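Local structure of lasso peptide isopeptidase AtxE2 (Asticcacaulis excentricus, 5TXE) at residues 326-331 and 344-349. The protein hydrolyses the isopeptide bond of the lasso peptides astexin-2 and astexin-3, opening these threaded molecules and converting them to linear peptides. The protein carries 1 engineered substitution. Sequence-based numbering, arbitrary orientation.
Sequences SNEMAL and IWHATG
Strands 328-335 and 342-347 form an antiparallel beta hairpin at one side of a four-stranded sheet, one blade of the beta-propeller that accompanies the hydrolase domain in prolyl oligopeptidase relatives, and Met-329 and Leu-331 of the first strand pair with Ala-347 and Trp-345 of the second. Met-329 N donates to Ala-347 O (2.9 Å), and Met-329 O accepts from Ala-347 N in return, while Leu-331 N reaches Trp-345 O at 2.9 Å. At Leu-331 the register slips by a classic beta bulge: its carbonyl O takes a firm bond from Ile-344 N (3.0 Å) and a weak one from Trp-345 N. Between the Met-329/Ala-347 and Leu-331/Trp-345 pairs, Ala-330 and His-346 form a non-hydrogen-bonded pair, in which His-346 CA lies against Met-329 O and Ala-330 CA against Trp-345 O, both as CA-H...O contacts.

On the face of Met-329 and Leu-331, the indole of Trp-345, with CG anti to the backbone N (chi1 173°), lies back along the hairpin. Its six-membered ring sets CZ3 3.8 Å from Met-329 CB and CE3 by Leu-331 CB, and Leu-351 and Leu-377 of the next blade's strands also touch the indole. At the bulge, Leu-331 CD2 meets Ile-344 CD1 at 4.0 Å.

On the face of Ala-330 and His-346, the end of the extended Glu-328 side chain reaches across to the imidazole, whose ND1 donates to the syn lone pair of Glu-328 OE1 (2.9 Å); the carboxylate and imidazole planes are 17° apart, but OE1 is tilted out of the ring plane and the bond is bent, 141° at the hydrogen. Beyond the last strand pair, two waters link Asn-327 O to Gly-349, one through its carbonyl O and the other through its N. The carboxylate probably favours a protonated His-346, so the hydrogen bond may gain an ionic component, adding to the backbone bonds and apolar packing of the hairpin.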
# COMPACT_ATOMS: atom_id res chain seq x y z
N SER A 326 15.77 9.56 -4.39
CA SER A 326 15.14 9.54 -3.07
C SER A 326 15.14 8.18 -2.41
O SER A 326 14.25 7.89 -1.63
CB SER A 326 13.68 10.05 -3.14
OG SER A 326 13.69 11.41 -3.48
N ASN A 327 16.12 7.34 -2.70
CA ASN A 327 16.06 5.96 -2.20
C ASN A 327 16.23 5.77 -0.67
O ASN A 327 15.84 4.72 -0.12
CB ASN A 327 17.04 5.09 -2.96
CG ASN A 327 18.45 5.19 -2.44
OD1 ASN A 327 18.89 4.35 -1.68
ND2 ASN A 327 19.15 6.21 -2.85
N GLU A 328 16.76 6.77 0.03
CA GLU A 328 17.01 6.64 1.47
C GLU A 328 16.13 7.50 2.31
O GLU A 328 15.51 8.41 1.82
CB GLU A 328 18.44 6.99 1.78
CG GLU A 328 19.43 5.98 1.24
CD GLU A 328 20.82 6.23 1.79
OE1 GLU A 328 20.92 6.50 3.01
OE2 GLU A 328 21.78 6.19 1.01
N MET A 329 16.00 7.13 3.58
CA MET A 329 15.35 7.96 4.57
C MET A 329 16.46 8.54 5.40
O MET A 329 17.46 7.89 5.60
CB MET A 329 14.49 7.16 5.53
CG MET A 329 13.28 6.53 4.91
SD MET A 329 11.75 7.40 5.21
CE MET A 329 11.80 7.54 6.97
N ALA A 330 16.21 9.70 5.99
CA ALA A 330 17.16 10.36 6.89
C ALA A 330 16.43 11.11 7.99
O ALA A 330 15.35 11.63 7.78
CB ALA A 330 18.06 11.32 6.11
N LEU A 331 17.04 11.14 9.14
CA LEU A 331 16.55 11.82 10.29
C LEU A 331 17.53 12.92 10.66
O LEU A 331 18.76 12.66 10.75
CB LEU A 331 16.52 10.84 11.42
CG LEU A 331 16.07 11.35 12.77
CD1 LEU A 331 14.66 11.88 12.71
CD2 LEU A 331 16.17 10.18 13.77
N ILE A 344 21.58 12.84 11.62
CA ILE A 344 22.08 11.88 12.60
C ILE A 344 21.87 10.42 12.22
O ILE A 344 22.44 9.55 12.85
CB ILE A 344 21.46 12.13 13.98
CG1 ILE A 344 19.95 12.10 13.91
CG2 ILE A 344 21.91 13.49 14.51
CD1 ILE A 344 19.34 12.08 15.29
N TRP A 345 20.99 10.14 11.25
CA TRP A 345 20.75 8.76 10.79
C TRP A 345 20.29 8.80 9.35
O TRP A 345 19.57 9.72 8.96
CB TRP A 345 19.71 8.08 11.67
CG TRP A 345 19.22 6.69 11.23
CD1 TRP A 345 19.69 5.47 11.67
CD2 TRP A 345 18.15 6.39 10.32
NE1 TRP A 345 18.98 4.45 11.08
CE2 TRP A 345 18.04 4.98 10.24
CE3 TRP A 345 17.27 7.17 9.56
CZ2 TRP A 345 17.11 4.35 9.44
CZ3 TRP A 345 16.30 6.54 8.78
CH2 TRP A 345 16.24 5.15 8.72
N HIS A 346 20.70 7.81 8.59
CA HIS A 346 20.14 7.59 7.26
C HIS A 346 20.33 6.12 6.87
O HIS A 346 21.28 5.49 7.29
CB HIS A 346 20.81 8.48 6.22
CG HIS A 346 22.26 8.18 6.03
ND1 HIS A 346 22.82 7.82 4.82
CD2 HIS A 346 23.28 8.17 6.92
CE1 HIS A 346 24.11 7.60 4.97
NE2 HIS A 346 24.41 7.80 6.24
N ALA A 347 19.41 5.58 6.07
CA ALA A 347 19.46 4.17 5.66
C ALA A 347 18.49 3.96 4.51
O ALA A 347 17.57 4.77 4.29
CB ALA A 347 19.07 3.27 6.80
N THR A 348 18.70 2.90 3.76
CA THR A 348 17.65 2.38 2.88
C THR A 348 16.56 1.82 3.86
O THR A 348 16.82 1.64 5.04
CB THR A 348 18.22 1.37 1.91
OG1 THR A 348 18.74 0.26 2.61
CG2 THR A 348 19.36 1.97 1.14
N GLY A 349 15.32 1.73 3.45
CA GLY A 349 14.28 1.29 4.34
C GLY A 349 13.30 2.39 4.64
O GLY A 349 13.30 3.44 4.01
O HOH W 1 13.66 4.57 1.55
O HOH W 2 14.90 1.85 0.65